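Local coordinates for protein LST4 (Kluyveromyces lactis, PDB 4ZY8), which is probably involved in amino acid uptake and in protein trafficking from the Golgi to the plasma membrane, and is represented here by its longin domain, at residues Leu32-Val37 with Ala154-Phe159; Thr83-Leu88 with Thr93-Ile98; Leu129-Lys134 with Phe139-Trp144. All blocks are in the same frame, centred on the assembly; numbering follows the deposited sequence.

Interaction 1 (Leu32-Val37 with Ala154-Phe159); sequences LDHSSV and AVLQTF
Leu32 makes the first, light touch on helix 150-166: its CD1 lies 4.4 Å from CD2 of Leu156, a loose apolar contact between two branched ends. Leu32 is buried all the same, since its side chain also packs on Val152 of the same helix and on Leu13 of the neighbouring strand. Asp33, next in line, belongs to the other face of the sheet in the usual alternation of a strand, and its carboxylate forms a salt bridge with Arg12.

His34 returns to the helix side and carries most of the contact. With CG anti to the backbone N (chi1 175°), the imidazole stands up from the strand between the sheet and the helix and presents a face to Leu156. The CD1 methyl of Leu156 sits over the centre of that ring, 3.7 Å from its centroid and only 11° off the ring normal, which makes a well-centred CH-pi contact. The other branch of the leucine fork reaches the rim, CD2 of Leu156 being 3.8 Å from CD2 of His34. The two side chains cross at about a right angle, so the leucine points its methyl down on the ring face instead of lying along it. Gln160, one turn further along the helix, also touches the histidine.

Past Ser35 the strand ends, and the OG of Ser36 accepts a hydrogen bond from the backbone N of Phe11. The backbones stay well apart, with 8.2 Å between CA of His34 and CA of Leu156, and the join is made by side chains alone. Strand 29-35 is an outer strand, next to 12-17, of the five-stranded antiparallel longin sheet, and helices 114-134 and 150-166, the latter the last of the domain, pack on this face.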
loop_
_atom_site.group_PDB
_atom_site.type_symbol
_atom_site.label_atom_id
_atom_site.label_comp_id
_atom_site.label_asym_id
_atom_site.label_seq_id
_atom_site.Cartn_x
_atom_site.Cartn_y
_atom_site.Cartn_z
ATOM N N LEU A 32 6.883 3.642 -5.698
ATOM C CA LEU A 32 6.024 3.460 -6.863
ATOM C C LEU A 32 4.787 4.321 -6.695
ATOM O O LEU A 32 4.227 4.400 -5.604
ATOM C CB LEU A 32 5.636 1.985 -7.047
ATOM C CG LEU A 32 4.639 1.688 -8.180
ATOM C CD1 LEU A 32 4.966 0.368 -8.847
ATOM C CD2 LEU A 32 3.222 1.633 -7.654
ATOM N N ASP A 33 4.351 4.940 -7.760
ATOM C CA ASP A 33 3.100 5.622 -7.778
ATOM C C ASP A 33 2.467 5.379 -9.105
ATOM O O ASP A 33 2.902 5.890 -10.092
ATOM C CB ASP A 33 3.316 7.089 -7.549
ATOM C CG ASP A 33 2.044 7.852 -7.480
ATOM O OD1 ASP A 33 0.965 7.273 -7.646
ATOM O OD2 ASP A 33 2.123 9.054 -7.266
ATOM N N HIS A 34 1.437 4.566 -9.114
ATOM C CA HIS A 34 0.834 4.089 -10.341
ATOM C C HIS A 34 -0.664 4.315 -10.328
ATOM O O HIS A 34 -1.383 3.744 -9.495
ATOM C CB HIS A 34 1.152 2.595 -10.541
ATOM C CG HIS A 34 0.462 1.977 -11.723
ATOM N ND1 HIS A 34 -0.880 1.649 -11.716
ATOM C CD2 HIS A 34 0.931 1.618 -12.936
ATOM C CE1 HIS A 34 -1.206 1.113 -12.877
ATOM N NE2 HIS A 34 -0.126 1.083 -13.643
ATOM N N SER A 35 -1.130 5.134 -11.243
ATOM C CA SER A 35 -2.545 5.319 -11.449
ATOM C C SER A 35 -2.968 4.593 -12.684
ATOM O O SER A 35 -2.283 4.583 -13.668
ATOM C CB SER A 35 -2.897 6.775 -11.611
ATOM O OG SER A 35 -2.509 7.521 -10.497
ATOM N N SER A 36 -4.128 3.991 -12.657
ATOM C CA SER A 36 -4.578 3.258 -13.806
ATOM C C SER A 36 -5.049 4.248 -14.835
ATOM O O SER A 36 -5.488 5.323 -14.494
ATOM C CB SER A 36 -5.708 2.305 -13.427
ATOM O OG SER A 36 -6.814 2.985 -12.893
ATOM N N VAL A 37 -4.963 3.866 -16.097
ATOM C CA VAL A 37 -5.529 4.646 -17.195
ATOM C C VAL A 37 -6.941 5.044 -16.815
ATOM O O VAL A 37 -7.360 6.177 -16.971
ATOM C CB VAL A 37 -5.621 3.795 -18.456
ATOM N N ALA A 154 6.085 -7.219 -9.420
ATOM C CA ALA A 154 5.218 -8.315 -8.982
ATOM C C ALA A 154 4.068 -7.792 -8.100
ATOM O O ALA A 154 2.936 -8.281 -8.198
ATOM C CB ALA A 154 6.023 -9.374 -8.229
ATOM N N VAL A 155 4.363 -6.819 -7.234
ATOM C CA VAL A 155 3.319 -6.211 -6.406
ATOM C C VAL A 155 2.269 -5.468 -7.249
ATOM O O VAL A 155 1.056 -5.588 -7.012
ATOM C CB VAL A 155 3.908 -5.269 -5.361
ATOM C CG1 VAL A 155 2.773 -4.535 -4.619
ATOM C CG2 VAL A 155 4.773 -6.090 -4.364
ATOM N N LEU A 156 2.733 -4.692 -8.222
ATOM C CA LEU A 156 1.814 -4.000 -9.131
ATOM C C LEU A 156 0.932 -5.016 -9.846
ATOM O O LEU A 156 -0.273 -4.818 -10.016
ATOM C CB LEU A 156 2.598 -3.149 -10.156
ATOM C CG LEU A 156 1.801 -2.426 -11.249
ATOM C CD1 LEU A 156 0.693 -1.544 -10.661
ATOM C CD2 LEU A 156 2.768 -1.575 -12.128
ATOM N N GLN A 157 1.533 -6.091 -10.271
ATOM C CA GLN A 157 0.813 -7.094 -10.979
ATOM C C GLN A 157 -0.225 -7.809 -10.125
ATOM O O GLN A 157 -1.283 -8.096 -10.566
ATOM C CB GLN A 157 1.749 -8.059 -11.636
ATOM C CG GLN A 157 1.061 -8.952 -12.616
ATOM C CD GLN A 157 1.991 -9.958 -13.235
ATOM O OE1 GLN A 157 3.061 -9.612 -13.697
ATOM N NE2 GLN A 157 1.590 -11.195 -13.239
ATOM N N THR A 158 0.087 -8.035 -8.875
ATOM C CA THR A 158 -0.898 -8.602 -7.945
ATOM C C THR A 158 -2.113 -7.689 -7.783
ATOM O O THR A 158 -3.238 -8.175 -7.667
ATOM C CB THR A 158 -0.248 -8.915 -6.565
ATOM O OG1 THR A 158 0.573 -10.075 -6.722
ATOM C CG2 THR A 158 -1.299 -9.265 -5.526
ATOM N N PHE A 159 -1.904 -6.373 -7.772
ATOM C CA PHE A 159 -3.032 -5.444 -7.737
ATOM C C PHE A 159 -3.830 -5.461 -9.047
ATOM O O PHE A 159 -5.056 -5.484 -9.035
ATOM C CB PHE A 159 -2.541 -4.021 -7.420
ATOM C CG PHE A 159 -2.461 -3.748 -5.947
ATOM C CD1 PHE A 159 -3.495 -3.075 -5.295
ATOM C CD2 PHE A 159 -1.384 -4.217 -5.199
ATOM C CE1 PHE A 159 -3.438 -2.827 -3.915
ATOM C CE2 PHE A 159 -1.319 -3.978 -3.797
ATOM C CZ PHE A 159 -2.349 -3.267 -3.177
#

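Interaction 2 (Thr83-Leu88 with Thr93-Ile98); sequences TRIFYL and TLRIAI
The beta hairpin of strands 79-87 and 95-103 supplies this contact, and its antiparallel pairing joins two neighbouring strands of the five-stranded longin sheet. Arg84 with Ile98 and Phe86 with Ile96 are hydrogen-bonded pairs, each closed by two backbone bonds; Ile98 N to Arg84 O measures 2.8 Å, and Ile96 N to Phe86 O is also 2.8 Å and nearly straight at 176°. Ile85 faces Ala97 as a non-hydrogen-bonded pair.

On the Phe86 side, the ring is set between the backbone N and the carbonyl carbon (chi1 56°), which folds it across the hairpin: CB of Ile96 lies over its face, 4.1 Å from the ring centroid, while CD1 of Ile98 meets the edge at CE1 of Phe86. On the other side, Tyr87 and Arg95 run side by side. CG of Arg95 lies over the tyrosine ring, 3.5 Å from CE2 of Tyr87, and CD1 of Ile85 packs 3.7 Å from CD of Arg95. Replacing Tyr87 by an alanine is likely to leave a gap beside the aliphatic chain of Arg95, whose CG would lose its ring face.

The Arg95 guanidinium is held by Glu18, and that of Arg84 by Asp69, Asp122 and Glu125. Strand 12-17 pairs with 95-103, strand 68-74 with 79-87. Helix 114-134 packs on Phe86, Ile96 and Ile98, whereas helix 47-55 meets Ile85, Arg95 and Ala97 on the reverse face.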
loop_
_atom_site.group_PDB
_atom_site.type_symbol
_atom_site.label_atom_id
_atom_site.label_comp_id
_atom_site.label_asym_id
_atom_site.label_seq_id
_atom_site.Cartn_x
_atom_site.Cartn_y
_atom_site.Cartn_z
ATOM N N THR A 83 -4.395 0.663 3.281
ATOM C CA THR A 83 -2.950 0.630 3.463
ATOM C C THR A 83 -2.477 -0.557 4.295
ATOM O O THR A 83 -2.950 -0.768 5.404
ATOM C CB THR A 83 -2.457 1.925 4.178
ATOM O OG1 THR A 83 -2.714 3.057 3.352
ATOM C CG2 THR A 83 -0.949 1.858 4.467
ATOM N N ARG A 84 -1.517 -1.297 3.765
ATOM C CA ARG A 84 -0.763 -2.273 4.542
ATOM C C ARG A 84 0.551 -1.632 4.950
ATOM O O ARG A 84 1.341 -1.234 4.091
ATOM C CB ARG A 84 -0.506 -3.540 3.722
ATOM C CG ARG A 84 0.627 -4.460 4.232
ATOM C CD ARG A 84 0.297 -5.145 5.569
ATOM N NE ARG A 84 -0.988 -5.870 5.535
ATOM C CZ ARG A 84 -1.149 -7.169 5.292
ATOM N NH1 ARG A 84 -0.105 -7.958 5.037
ATOM N NH2 ARG A 84 -2.378 -7.679 5.307
ATOM N N ILE A 85 0.815 -1.545 6.247
ATOM C CA ILE A 85 2.061 -0.931 6.671
ATOM C C ILE A 85 2.799 -1.952 7.547
ATOM O O ILE A 85 2.181 -2.656 8.323
ATOM C CB ILE A 85 1.792 0.428 7.380
ATOM C CG1 ILE A 85 3.070 1.220 7.616
ATOM C CG2 ILE A 85 0.956 0.268 8.647
ATOM C CD1 ILE A 85 2.775 2.684 7.875
ATOM N N PHE A 86 4.098 -2.110 7.335
ATOM C CA PHE A 86 4.877 -3.132 8.037
ATOM C C PHE A 86 6.314 -2.697 8.241
ATOM O O PHE A 86 6.782 -1.765 7.590
ATOM C CB PHE A 86 4.853 -4.465 7.282
ATOM C CG PHE A 86 5.327 -4.370 5.855
ATOM C CD1 PHE A 86 4.455 -3.991 4.850
ATOM C CD2 PHE A 86 6.633 -4.694 5.519
ATOM C CE1 PHE A 86 4.881 -3.898 3.528
ATOM C CE2 PHE A 86 7.069 -4.610 4.205
ATOM C CZ PHE A 86 6.183 -4.207 3.204
ATOM N N TYR A 87 7.015 -3.390 9.112
ATOM C CA TYR A 87 8.401 -3.114 9.406
ATOM C C TYR A 87 9.337 -4.079 8.695
ATOM O O TYR A 87 8.994 -5.212 8.493
ATOM C CB TYR A 87 8.627 -3.202 10.909
ATOM C CG TYR A 87 7.915 -2.152 11.701
ATOM C CD1 TYR A 87 6.629 -2.343 12.129
ATOM C CD2 TYR A 87 8.533 -0.967 12.017
ATOM C CE1 TYR A 87 5.976 -1.387 12.834
ATOM C CE2 TYR A 87 7.886 -0.003 12.733
ATOM C CZ TYR A 87 6.602 -0.219 13.140
ATOM O OH TYR A 87 5.952 0.725 13.852
ATOM N N LEU A 88 10.541 -3.643 8.367
ATOM C CA LEU A 88 11.494 -4.529 7.725
ATOM C C LEU A 88 11.782 -5.731 8.567
ATOM O O LEU A 88 11.916 -6.803 8.074
ATOM C CB LEU A 88 12.784 -3.817 7.370
ATOM C CG LEU A 88 14.034 -4.688 7.165
ATOM C CD1 LEU A 88 13.821 -5.948 6.359
ATOM C CD2 LEU A 88 15.222 -3.914 6.656
ATOM N N THR A 93 12.782 0.406 13.069
ATOM C CA THR A 93 11.793 1.400 13.464
ATOM C C THR A 93 11.147 2.030 12.220
ATOM O O THR A 93 10.217 2.833 12.324
ATOM C CB THR A 93 12.428 2.511 14.336
ATOM O OG1 THR A 93 13.420 3.204 13.569
ATOM C CG2 THR A 93 13.109 1.908 15.550
ATOM N N LEU A 94 11.664 1.672 11.052
ATOM C CA LEU A 94 11.214 2.242 9.779
ATOM C C LEU A 94 10.071 1.449 9.148
ATOM O O LEU A 94 10.130 0.226 9.084
ATOM C CB LEU A 94 12.390 2.323 8.798
ATOM C CG LEU A 94 13.585 3.194 9.206
ATOM C CD1 LEU A 94 14.579 3.281 8.071
ATOM C CD2 LEU A 94 13.104 4.590 9.568
ATOM N N ARG A 95 9.079 2.145 8.606
ATOM C CA ARG A 95 7.908 1.478 8.052
ATOM C C ARG A 95 7.875 1.523 6.521
ATOM O O ARG A 95 8.376 2.470 5.898
ATOM C CB ARG A 95 6.634 2.117 8.613
ATOM C CG ARG A 95 6.417 1.861 10.097
ATOM C CD ARG A 95 5.232 2.634 10.637
ATOM N NE ARG A 95 5.433 4.068 10.508
ATOM C CZ ARG A 95 4.488 4.972 10.722
ATOM N NH1 ARG A 95 3.270 4.580 11.081
ATOM N NH2 ARG A 95 4.761 6.266 10.588
ATOM N N ILE A 96 7.349 0.454 5.929
ATOM C CA ILE A 96 7.051 0.417 4.509
ATOM C C ILE A 96 5.541 0.353 4.360
ATOM O O ILE A 96 4.873 -0.369 5.104
ATOM C CB ILE A 96 7.684 -0.784 3.802
ATOM C CG1 ILE A 96 9.206 -0.690 3.826
ATOM C CG2 ILE A 96 7.200 -0.873 2.368
ATOM C CD1 ILE A 96 9.879 -1.885 3.164
ATOM N N ALA A 97 4.997 1.084 3.396
ATOM C CA ALA A 97 3.565 1.064 3.176
ATOM C C ALA A 97 3.207 0.679 1.738
ATOM O O ALA A 97 3.855 1.097 0.760
ATOM C CB ALA A 97 2.948 2.406 3.520
ATOM N N ILE A 98 2.180 -0.150 1.637
ATOM C CA ILE A 98 1.548 -0.460 0.365
ATOM C C ILE A 98 0.137 0.096 0.447
ATOM O O ILE A 98 -0.687 -0.422 1.210
ATOM C CB ILE A 98 1.522 -1.970 0.085
ATOM C CG1 ILE A 98 2.942 -2.536 0.178
ATOM C CG2 ILE A 98 0.867 -2.253 -1.276
ATOM C CD1 ILE A 98 3.015 -3.996 0.067
#

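Interaction 3 (Leu129-Lys134 with Phe139-Trp144); sequences LKYLAK and FLPHDW
Phe139 opens the contact with its backbone, at the connection that leads from helix 114-134 of the longin domain towards helix 150-166. Its N lies 3.7 Å from CD2 of Leu132, so this methyl packs against the peptide of the returning chain. The Phe139 carbonyl reaches Tyr131 instead: its O approaches the ring edge near the ring plane, 3.6 Å from CE2. Carbonyl oxygen and the slightly positive rim of an aromatic ring suit each other in this geometry. The phenylalanine ring itself heads away from the helix, towards Leu94 of the hairpin.

Leu140 follows with a side-chain contact proper. Its CD2 packs 3.7 Å from CD2 of Tyr131 and is also 4.2 Å from CD2 of Leu132, so one methyl bridges two consecutive helix residues. The backbone N of Leu140 is bonded to Gln17 OE1, and its side chain also meets Ile15 and Val31; the residue is thus buried between the end of the helix and the sheet.

Pro141 meets the far end of the tyrosine. A chi1 of 170° turns the Tyr131 ring opposite its own backbone nitrogen and out from the helix, and the pyrrolidine comes from the opposite direction. After Pro141 the chain moves off, and Trp144 packs on Leu32 and Val152 instead. Across this junction the joining is by van der Waals packing of a helical tyrosine and leucine on an irregular chain. The proline uses mainly one carbon, CD, which lies 3.4 Å from CZ of Tyr131 and 3.3 Å from its OH.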
loop_
_atom_site.group_PDB
_atom_site.type_symbol
_atom_site.label_atom_id
_atom_site.label_comp_id
_atom_site.label_asym_id
_atom_site.label_seq_id
_atom_site.Cartn_x
_atom_site.Cartn_y
_atom_site.Cartn_z
ATOM N N LEU A 129 9.815 -7.614 1.237
ATOM C CA LEU A 129 10.781 -8.009 2.266
ATOM C C LEU A 129 11.907 -8.863 1.698
ATOM O O LEU A 129 13.055 -8.720 2.097
ATOM C CB LEU A 129 10.088 -8.763 3.415
ATOM C CG LEU A 129 9.193 -7.882 4.291
ATOM C CD1 LEU A 129 8.455 -8.715 5.361
ATOM C CD2 LEU A 129 10.038 -6.767 4.927
ATOM N N LYS A 130 11.585 -9.725 0.744
ATOM C CA LYS A 130 12.601 -10.545 0.093
ATOM C C LYS A 130 13.584 -9.718 -0.729
ATOM O O LYS A 130 14.757 -10.096 -0.855
ATOM C CB LYS A 130 11.949 -11.621 -0.777
ATOM C CG LYS A 130 11.400 -12.773 0.041
ATOM C CD LYS A 130 12.543 -13.657 0.528
ATOM C CE LYS A 130 12.037 -14.833 1.343
ATOM N NZ LYS A 130 13.133 -15.404 2.191
ATOM N N TYR A 131 13.115 -8.630 -1.322
ATOM C CA TYR A 131 13.980 -7.699 -2.013
ATOM C C TYR A 131 15.005 -7.148 -1.055
ATOM O O TYR A 131 16.154 -7.073 -1.369
ATOM C CB TYR A 131 13.209 -6.550 -2.666
ATOM C CG TYR A 131 14.125 -5.474 -3.180
ATOM C CD1 TYR A 131 14.613 -5.509 -4.456
ATOM C CD2 TYR A 131 14.576 -4.492 -2.347
ATOM C CE1 TYR A 131 15.482 -4.552 -4.905
ATOM C CE2 TYR A 131 15.428 -3.535 -2.784
ATOM C CZ TYR A 131 15.878 -3.576 -4.064
ATOM O OH TYR A 131 16.722 -2.633 -4.490
ATOM N N LEU A 132 14.546 -6.746 0.103
ATOM C CA LEU A 132 15.429 -6.165 1.111
ATOM C C LEU A 132 16.488 -7.171 1.560
ATOM O O LEU A 132 17.647 -6.806 1.765
ATOM C CB LEU A 132 14.613 -5.656 2.298
ATOM C CG LEU A 132 13.706 -4.509 1.856
ATOM C CD1 LEU A 132 12.839 -4.029 2.981
ATOM C CD2 LEU A 132 14.554 -3.368 1.323
ATOM N N ALA A 133 16.076 -8.429 1.711
ATOM C CA ALA A 133 16.967 -9.540 2.038
ATOM C C ALA A 133 17.966 -9.828 0.914
ATOM O O ALA A 133 19.108 -10.184 1.177
ATOM C CB ALA A 133 16.152 -10.803 2.356
ATOM N N LYS A 134 17.552 -9.669 -0.322
ATOM C CA LYS A 134 18.414 -9.942 -1.428
ATOM C C LYS A 134 19.550 -8.987 -1.360
ATOM O O LYS A 134 20.692 -9.361 -1.429
ATOM C CB LYS A 134 17.693 -9.747 -2.753
ATOM C CG LYS A 134 18.505 -10.165 -3.969
ATOM C CD LYS A 134 17.745 -10.049 -5.279
ATOM C CE LYS A 134 17.408 -8.612 -5.602
ATOM N NZ LYS A 134 16.437 -8.534 -6.711
ATOM N N PHE A 139 16.437 -0.309 2.194
ATOM C CA PHE A 139 15.753 0.562 1.267
ATOM C C PHE A 139 15.369 0.026 -0.095
ATOM O O PHE A 139 16.148 -0.567 -0.787
ATOM C CB PHE A 139 16.550 1.849 1.131
ATOM C CG PHE A 139 16.757 2.530 2.430
ATOM C CD1 PHE A 139 15.682 2.966 3.154
ATOM C CD2 PHE A 139 18.003 2.665 2.963
ATOM C CE1 PHE A 139 15.843 3.570 4.372
ATOM C CE2 PHE A 139 18.171 3.270 4.181
ATOM C CZ PHE A 139 17.086 3.721 4.890
ATOM N N LEU A 140 14.129 0.288 -0.457
ATOM C CA LEU A 140 13.623 -0.022 -1.780
ATOM C C LEU A 140 14.213 0.992 -2.756
ATOM O O LEU A 140 14.485 2.125 -2.372
ATOM C CB LEU A 140 12.086 0.045 -1.787
ATOM C CG LEU A 140 11.397 -1.026 -0.930
ATOM C CD1 LEU A 140 9.883 -0.761 -0.746
ATOM C CD2 LEU A 140 11.655 -2.405 -1.532
ATOM N N PRO A 141 14.367 0.608 -4.026
ATOM C CA PRO A 141 14.853 1.560 -5.032
ATOM C C PRO A 141 13.786 2.619 -5.323
ATOM O O PRO A 141 12.615 2.301 -5.195
ATOM C CB PRO A 141 15.110 0.671 -6.250
ATOM C CG PRO A 141 14.149 -0.462 -6.085
ATOM C CD PRO A 141 14.081 -0.718 -4.608
ATOM N N HIS A 142 14.150 3.835 -5.715
ATOM C CA HIS A 142 13.118 4.779 -6.151
ATOM C C HIS A 142 13.108 4.885 -7.666
ATOM O O HIS A 142 12.342 5.659 -8.240
ATOM C CB HIS A 142 13.318 6.162 -5.530
ATOM C CG HIS A 142 14.640 6.780 -5.845
ATOM N ND1 HIS A 142 14.913 7.374 -7.062
ATOM C CD2 HIS A 142 15.772 6.897 -5.111
ATOM C CE1 HIS A 142 16.149 7.831 -7.060
ATOM N NE2 HIS A 142 16.696 7.553 -5.887
ATOM N N ASP A 143 13.984 4.108 -8.299
ATOM C CA ASP A 143 14.079 4.025 -9.753
ATOM C C ASP A 143 14.028 2.553 -10.147
ATOM O O ASP A 143 14.945 2.023 -10.776
ATOM C CB ASP A 143 15.376 4.664 -10.249
ATOM N N TRP A 144 12.922 1.928 -9.740
ATOM C CA TRP A 144 12.680 0.505 -9.829
ATOM C C TRP A 144 12.612 0.043 -11.228
ATOM O O TRP A 144 13.270 -0.896 -11.600
ATOM C CB TRP A 144 11.414 0.130 -9.095
ATOM C CG TRP A 144 10.156 0.543 -9.701
ATOM C CD1 TRP A 144 9.483 1.690 -9.471
ATOM C CD2 TRP A 144 9.369 -0.204 -10.600
ATOM N NE1 TRP A 144 8.320 1.711 -10.173
ATOM C CE2 TRP A 144 8.232 0.554 -10.886
ATOM C CE3 TRP A 144 9.513 -1.442 -11.200
ATOM C CZ2 TRP A 144 7.265 0.122 -11.749
ATOM C CZ3 TRP A 144 8.548 -1.868 -12.051
ATOM C CH2 TRP A 144 7.439 -1.096 -12.319
#

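In the fold
The three contacts belong to one core, formed where the sheet meets helices 114-134 and 150-166. Interaction 2 forms part of the sheet itself, and interaction 1 sets an outer strand against the last helix; their centres are about 17 Å apart, yet CE2 of Phe159 touches CG2 of Ile98 at 3.8 Å. Interaction 3, with its centre about 13 Å from that of interaction 2, extends the same core: CD1 of Leu132 packs 3.7 Å from CD1 of Ile96, and Leu129 meets Phe86. It reaches interaction 1 too, through CZ2 of Trp144, 3.7 Å from CD1 of Leu32. Each contact therefore touches both others through apolar side chains.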